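Local coordinates for protein putative secreted endoglycosylceramidase (Rhodococcus hoagii, PDB 6JYZ) that probably hydrolyses O-glycosidic bonds as an endogalactosylceramidase of glycosyl hydrolase family 5, a secreted enzyme expected to act on galactosylceramide-type glycolipids, at residues T26-G30 and A31-V35; L227-P230 and F231-A234; L293-Q296 and S297-S301. All coordinates share one frame; numbering follows the deposited sequence.

Interaction 1. Residues T26-G30 and A31-V35; sequences TVEDG and AIKDV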
loop_
_atom_site.group_PDB
_atom_site.type_symbol
_atom_site.label_atom_id
_atom_site.label_comp_id
_atom_site.label_asym_id
_atom_site.label_seq_id
_atom_site.Cartn_x
_atom_site.Cartn_y
_atom_site.Cartn_z
ATOM N N THR A 26 -6.494 12.559 10.344
ATOM C CA THR A 26 -6.914 13.652 9.478
ATOM C C THR A 26 -5.690 14.147 8.717
ATOM O O THR A 26 -4.610 13.537 8.762
ATOM C CB THR A 26 -7.584 14.729 10.372
ATOM O OG1 THR A 26 -8.195 15.705 9.524
ATOM C CG2 THR A 26 -6.631 15.435 11.311
ATOM N N VAL A 27 -5.895 15.217 7.943
ATOM C CA VAL A 27 -4.829 15.867 7.215
ATOM C C VAL A 27 -4.835 17.332 7.625
ATOM O O VAL A 27 -5.910 17.962 7.638
ATOM C CB VAL A 27 -5.027 15.716 5.694
ATOM C CG1 VAL A 27 -4.046 16.623 4.935
ATOM C CG2 VAL A 27 -4.900 14.280 5.251
ATOM N N GLU A 28 -3.649 17.876 7.914
ATOM C CA GLU A 28 -3.589 19.315 8.089
ATOM C C GLU A 28 -2.224 19.746 7.556
ATOM O O GLU A 28 -1.205 19.150 7.917
ATOM C CB GLU A 28 -3.766 19.686 9.545
ATOM C CG GLU A 28 -3.822 21.198 9.685
ATOM C CD GLU A 28 -4.094 21.540 11.123
ATOM O OE1 GLU A 28 -3.282 21.118 11.961
ATOM O OE2 GLU A 28 -5.147 22.167 11.390
ATOM N N ASP A 29 -2.235 20.813 6.714
ATOM C CA ASP A 29 -1.010 21.486 6.335
ATOM C C ASP A 29 -0.062 20.505 5.687
ATOM O O ASP A 29 1.150 20.518 5.938
ATOM C CB ASP A 29 -0.357 22.128 7.551
ATOM C CG ASP A 29 -1.175 23.332 8.029
ATOM O OD1 ASP A 29 -1.908 23.935 7.196
ATOM O OD2 ASP A 29 -1.117 23.601 9.238
ATOM N N GLY A 30 -0.615 19.662 4.823
ATOM C CA GLY A 30 0.227 18.830 4.020
ATOM C C GLY A 30 0.733 17.580 4.744
ATOM O O GLY A 30 1.584 16.861 4.225
ATOM N N ALA A 31 0.237 17.330 6.013
ATOM C CA ALA A 31 0.693 16.154 6.745
ATOM C C ALA A 31 -0.481 15.329 7.228
ATOM O O ALA A 31 -1.513 15.875 7.573
ATOM C CB ALA A 31 1.546 16.596 7.963
ATOM N N ILE A 32 -0.252 14.036 7.343
ATOM C CA ILE A 32 -1.160 13.165 8.100
ATOM C C ILE A 32 -0.955 13.443 9.587
ATOM O O ILE A 32 0.172 13.416 10.091
ATOM C CB ILE A 32 -0.924 11.700 7.748
ATOM C CG1 ILE A 32 -1.236 11.458 6.246
ATOM C CG2 ILE A 32 -1.836 10.855 8.608
ATOM C CD1 ILE A 32 -0.920 10.039 5.721
ATOM N N LYS A 33 -2.052 13.758 10.250
ATOM C CA LYS A 33 -2.028 14.049 11.689
ATOM C C LYS A 33 -3.134 13.308 12.383
ATOM O O LYS A 33 -4.099 12.830 11.759
ATOM C CB LYS A 33 -2.218 15.553 11.925
ATOM C CG LYS A 33 -1.092 16.409 11.309
ATOM C CD LYS A 33 -0.988 17.730 12.005
ATOM C CE LYS A 33 -0.057 18.676 11.295
ATOM N NZ LYS A 33 -0.260 20.065 11.861
ATOM N N ASP A 34 -3.089 13.214 13.704
ATOM C CA ASP A 34 -4.269 12.748 14.409
ATOM C C ASP A 34 -5.070 13.945 14.893
ATOM O O ASP A 34 -4.671 15.109 14.746
ATOM C CB ASP A 34 -3.865 11.744 15.464
ATOM C CG ASP A 34 -3.161 12.326 16.642
ATOM O OD1 ASP A 34 -3.163 13.512 16.868
ATOM O OD2 ASP A 34 -2.611 11.455 17.357
ATOM N N VAL A 35 -6.257 13.612 15.427
ATOM C CA VAL A 35 -7.133 14.696 15.886
ATOM C C VAL A 35 -6.620 15.403 17.132
ATOM O O VAL A 35 -7.172 16.486 17.398
ATOM C CB VAL A 35 -8.594 14.216 16.051
ATOM C CG1 VAL A 35 -9.168 13.916 14.661
ATOM C CG2 VAL A 35 -8.659 13.031 16.998
#
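Glu28 and Ala31 close a tight antiparallel beta hairpin, with strand 26-28 turning back into strand 31-34 through a type I' beta turn. Asp29 and Gly30 occupy the two corner positions, with positive phi values of 58° and 81°. A beta carbon at Gly30 would collide with the carbonyl oxygen of Asp29, so the position suits glycine. Glu28 N donates to Ala31 O at 2.9 Å, and Ala31 N returns a bond to Glu28 O at 3.0 Å from above the carbonyl plane. The next hydrogen-bonded pair is Thr26 with Lys33, where Thr26 N to Lys33 O is 2.8 Å and nearly straight. Between them Val27 and Ile32 form a non-hydrogen-bonded pair; their side chains share the face that packs on Leu259 of strand 259-262.

The other face carries Thr26, Glu28, Ala31 and Lys33. Lys33 has CG anti to its carbonyl carbon (chi1 -62°), and from there the chain runs extended toward the turn. It passes across Glu28, with CE 3.6 Å from Glu28 O, and NZ reaches Glu28 OE1 at 3.2 Å to make a salt bridge on that oxygen's anti lone pair. Asp29 OD2 lies farther away, 4.5 Å from the same NZ, too far for a salt bridge. With an alanine here instead of Lys33, the Glu28 carboxylate is likely to lose its cationic mate and be freer to turn. Thr26, on this same face, also touches Leu286.

The two faces thus differ in chemistry. Val27 and Ile32 present aliphatic groups to strand 259-262, whereas the face bearing Lys33 pairs charges diagonally over the backbone ladder, where the nearby acidic groups would tend to favour a protonated lysine.

Interaction 2. Residues L227-P230 and F231-A234; sequences LRDP and FAAA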
loop_
_atom_site.group_PDB
_atom_site.type_symbol
_atom_site.label_atom_id
_atom_site.label_comp_id
_atom_site.label_asym_id
_atom_site.label_seq_id
_atom_site.Cartn_x
_atom_site.Cartn_y
_atom_site.Cartn_z
ATOM N N LEU A 227 -6.702 2.164 -22.731
ATOM C CA LEU A 227 -6.358 2.464 -24.129
ATOM C C LEU A 227 -6.021 3.922 -24.324
ATOM O O LEU A 227 -6.188 4.475 -25.425
ATOM C CB LEU A 227 -7.457 1.980 -25.087
ATOM C CG LEU A 227 -7.675 0.461 -25.054
ATOM C CD1 LEU A 227 -8.887 0.088 -25.928
ATOM C CD2 LEU A 227 -6.473 -0.295 -25.516
ATOM N N ARG A 228 -5.545 4.580 -23.273
ATOM C CA ARG A 228 -5.192 5.989 -23.347
ATOM C C ARG A 228 -3.718 6.208 -23.086
ATOM O O ARG A 228 -3.044 5.401 -22.476
ATOM C CB ARG A 228 -6.059 6.787 -22.351
ATOM C CG ARG A 228 -7.534 6.730 -22.724
ATOM C CD ARG A 228 -7.892 7.380 -24.067
ATOM N NE ARG A 228 -9.318 7.261 -24.365
ATOM C CZ ARG A 228 -9.834 6.273 -25.042
ATOM N NH1 ARG A 228 -9.122 5.283 -25.513
ATOM N NH2 ARG A 228 -11.181 6.307 -25.217
ATOM N N ASP A 229 -3.211 7.332 -23.608
ATOM C CA ASP A 229 -1.846 7.776 -23.292
ATOM C C ASP A 229 -1.786 8.289 -21.870
ATOM O O ASP A 229 -2.822 8.389 -21.182
ATOM C CB ASP A 229 -1.463 8.916 -24.270
ATOM C CG ASP A 229 -2.054 10.226 -23.706
ATOM O OD1 ASP A 229 -3.253 10.309 -23.444
ATOM O OD2 ASP A 229 -1.226 11.205 -23.414
ATOM N N PRO A 230 -0.644 8.726 -21.346
ATOM C CA PRO A 230 -0.571 9.182 -19.943
ATOM C C PRO A 230 -1.469 10.338 -19.630
ATOM O O PRO A 230 -2.029 10.371 -18.517
ATOM C CB PRO A 230 0.906 9.557 -19.777
ATOM C CG PRO A 230 1.579 8.550 -20.710
ATOM C CD PRO A 230 0.696 8.572 -21.967
ATOM N N PHE A 231 -1.647 11.332 -20.516
ATOM C CA PHE A 231 -2.502 12.453 -20.151
ATOM C C PHE A 231 -3.982 12.094 -20.107
ATOM O O PHE A 231 -4.689 12.442 -19.152
ATOM C CB PHE A 231 -2.286 13.666 -21.098
ATOM C CG PHE A 231 -0.906 14.245 -21.009
ATOM C CD1 PHE A 231 -0.505 14.791 -19.801
ATOM C CD2 PHE A 231 -0.056 14.244 -22.098
ATOM C CE1 PHE A 231 0.792 15.302 -19.645
ATOM C CE2 PHE A 231 1.229 14.781 -21.942
ATOM C CZ PHE A 231 1.621 15.270 -20.732
ATOM N N ALA A 232 -4.469 11.418 -21.130
ATOM C CA ALA A 232 -5.874 11.064 -21.110
ATOM C C ALA A 232 -6.128 9.926 -20.101
ATOM O O ALA A 232 -7.217 9.859 -19.506
ATOM C CB ALA A 232 -6.281 10.625 -22.500
ATOM N N ALA A 233 -5.134 9.124 -19.805
ATOM C CA ALA A 233 -5.249 8.148 -18.722
ATOM C C ALA A 233 -5.392 8.852 -17.371
ATOM O O ALA A 233 -6.283 8.462 -16.588
ATOM C CB ALA A 233 -4.101 7.186 -18.656
ATOM N N ALA A 234 -4.519 9.815 -17.100
ATOM C CA ALA A 234 -4.602 10.485 -15.823
ATOM C C ALA A 234 -5.969 11.129 -15.673
ATOM O O ALA A 234 -6.532 11.170 -14.569
ATOM C CB ALA A 234 -3.512 11.552 -15.737
#
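Asp229 reaches Phe231 and Ala232 with the two oxygens of a single carboxylate. Starting at CB, chi1 of 83° sets CG between the backbone N and the carbonyl carbon, which folds the short side chain back over the next turn of backbone. CG itself comes 3.4 Å from Phe231 N. One branch, OD1, accepts from Ala232 N at 2.8 Å; this donor arrives on the syn side, though 30° out of the carboxylate plane. The same oxygen also rests against the Ala232 methyl. The other branch, OD2, takes the bond from Phe231 N at 2.9 Å, met from well above the carboxylate plane, and it lies 3.5 Å from Phe231 CD2. Here the ring and the carboxylate are inclined to each other by 51°.

Asp229 is the N-cap of helix 230-251, the helix that follows strand 214-218 and leads to the parallel strand 259-262, one beta-alpha-beta unit of the (beta/alpha)8 barrel of this family. Pro230 fills the first helical position, where its lack of an N-H costs nothing, and its ring packs on Leu267 and Asp274. The two amides that follow it would lack helical carbonyl partners, and the carboxylate supplies both. Its negative charge also faces the positive end of the helix dipole, which would probably help keep it ionised. Regular helical bonding then takes over: Ala233 N donates to Asp229 O at 2.8 Å, and Ala234 N to Pro230 O.

Just before the cap, Arg228 lays its aliphatic part along the Ala232 methyl, its CB 3.8 Å from Ala232 CB. A bend at chi2 carries the guanidinium back toward the preceding residue, and there NH1 donates to Leu227 O at 3.0 Å.

Interaction 3. Residues L293-Q296 and S297-S301; sequences LYSQ and SINVS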
loop_
_atom_site.group_PDB
_atom_site.type_symbol
_atom_site.label_atom_id
_atom_site.label_comp_id
_atom_site.label_asym_id
_atom_site.label_seq_id
_atom_site.Cartn_x
_atom_site.Cartn_y
_atom_site.Cartn_z
ATOM N N LEU A 293 7.040 4.079 -5.106
ATOM C CA LEU A 293 8.412 4.622 -5.357
ATOM C C LEU A 293 9.396 3.511 -5.638
ATOM O O LEU A 293 10.126 3.042 -4.751
ATOM C CB LEU A 293 8.854 5.465 -4.160
ATOM C CG LEU A 293 7.933 6.623 -3.809
ATOM C CD1 LEU A 293 8.536 7.496 -2.679
ATOM C CD2 LEU A 293 7.702 7.544 -5.004
ATOM N N TYR A 294 9.399 3.050 -6.889
ATOM C CA TYR A 294 10.174 1.899 -7.325
ATOM C C TYR A 294 11.461 2.280 -8.081
ATOM O O TYR A 294 12.116 1.376 -8.624
ATOM C CB TYR A 294 9.302 0.947 -8.171
ATOM C CG TYR A 294 8.392 0.068 -7.327
ATOM C CD1 TYR A 294 8.875 -0.819 -6.367
ATOM C CD2 TYR A 294 7.016 0.087 -7.473
ATOM C CE1 TYR A 294 8.060 -1.694 -5.663
ATOM C CE2 TYR A 294 6.160 -0.776 -6.793
ATOM C CZ TYR A 294 6.693 -1.659 -5.884
ATOM O OH TYR A 294 5.948 -2.580 -5.187
ATOM N N SER A 295 11.858 3.561 -8.046
ATOM C CA SER A 295 13.107 3.979 -8.680
ATOM C C SER A 295 14.284 3.196 -8.102
ATOM O O SER A 295 14.424 3.027 -6.892
ATOM C CB SER A 295 13.314 5.429 -8.588
ATOM O OG SER A 295 12.263 6.157 -9.240
ATOM N N GLN A 296 15.123 2.726 -9.019
ATOM C CA GLN A 296 16.330 1.919 -8.736
ATOM C C GLN A 296 15.974 0.581 -8.131
ATOM O O GLN A 296 16.865 -0.130 -7.592
ATOM C CB GLN A 296 17.412 2.667 -7.944
ATOM C CG GLN A 296 17.810 3.896 -8.686
ATOM C CD GLN A 296 19.091 4.498 -8.172
ATOM O OE1 GLN A 296 19.162 5.181 -7.160
ATOM N NE2 GLN A 296 20.149 4.284 -8.944
ATOM N N SER A 297 14.717 0.131 -8.246
ATOM C CA SER A 297 14.305 -1.200 -7.910
ATOM C C SER A 297 13.829 -1.942 -9.166
ATOM O O SER A 297 14.450 -2.894 -9.611
ATOM C CB SER A 297 13.233 -1.258 -6.801
ATOM O OG SER A 297 12.908 -2.582 -6.568
ATOM N N ILE A 298 12.702 -1.480 -9.743
ATOM C CA ILE A 298 12.059 -2.166 -10.853
ATOM C C ILE A 298 11.645 -1.187 -11.949
ATOM O O ILE A 298 10.831 -1.564 -12.815
ATOM C CB ILE A 298 10.896 -3.075 -10.393
ATOM C CG1 ILE A 298 9.816 -2.254 -9.673
ATOM C CG2 ILE A 298 11.414 -4.247 -9.542
ATOM C CD1 ILE A 298 8.524 -3.058 -9.465
ATOM N N ASN A 299 12.228 -0.004 -12.014
ATOM C CA ASN A 299 11.926 0.894 -13.131
ATOM C C ASN A 299 12.595 0.395 -14.407
ATOM O O ASN A 299 13.544 -0.391 -14.377
ATOM C CB ASN A 299 12.350 2.324 -12.805
ATOM C CG ASN A 299 11.350 3.077 -11.971
ATOM O OD1 ASN A 299 10.304 2.553 -11.585
ATOM N ND2 ASN A 299 11.726 4.306 -11.680
ATOM N N VAL A 300 12.188 0.962 -15.542
ATOM C CA VAL A 300 12.819 0.648 -16.827
ATOM C C VAL A 300 14.304 1.008 -16.756
ATOM O O VAL A 300 15.137 0.200 -17.246
ATOM C CB VAL A 300 12.105 1.410 -17.962
ATOM C CG1 VAL A 300 12.813 1.135 -19.324
ATOM C CG2 VAL A 300 10.656 0.939 -18.046
ATOM N N SER A 301 14.661 2.175 -16.266
ATOM C CA SER A 301 16.082 2.424 -16.083
ATOM C C SER A 301 16.526 2.098 -14.672
ATOM O O SER A 301 15.831 2.511 -13.724
ATOM C CB SER A 301 16.338 3.840 -16.316
ATOM O OG SER A 301 17.716 4.149 -15.882
HETATM O O HOH W 1 14.833 4.314 -11.604
#
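A chi1 of -79° puts the Tyr294 ring beside its own backbone N and alongside Ile298, where chi1 of 60° places CG1 between the backbone N and the carbonyl carbon, running the same way as the tyrosine. Tyr294 opens a type II beta turn that ends at Ser297, with Gln296 at the corner of positive phi, and Ile298 follows directly. The turn lies in the loop after strand 287-289 of the (beta/alpha)8 barrel, on the side where this family generally places its active site.

Tyr294 O takes two backbone bonds: Ser297 N at 2.9 Å, from above the carbonyl plane, and Ile298 N at 3.1 Å, in that plane. Ser297 CB stands at the ring edge, while its OG bonds to Gly331 O. The tyrosine hydroxyl is hydrogen-bonded to Glu329, on strand 326-330, so the ring is held at its far end as well. Gln296 uses OE1 to accept from Ile307 N and Arg345, and its backbone N donates to a water that also bonds Ser301 O.

Ile298 CG1 touches Tyr294 CB at 3.6 Å, and the terminal CD1 lies over one face of the ring in a CH-pi contact, 3.8 Å from its centroid and only 11° off the normal.

Overall arrangement
All three are local contacts within a continuous piece of chain, and none touches another: interactions 2 and 3 come nearest, about 12 Å between closest atoms, while the centres of interactions 1 and 2 lie about 31 Å apart. Interaction 1 is a surface hairpin, its cross-strand ladder topped by a salt bridge. The other two are partly buried and belong to the barrel, but to different elements: 227-234 starts a barrel helix, whereas 293-301 shapes a loop after a barrel strand. Their chemistry differs accordingly. A charged carboxylate serves backbone amides at the helix start; in the loop, one carbonyl gathers two amides and an aliphatic group covers an aromatic ring.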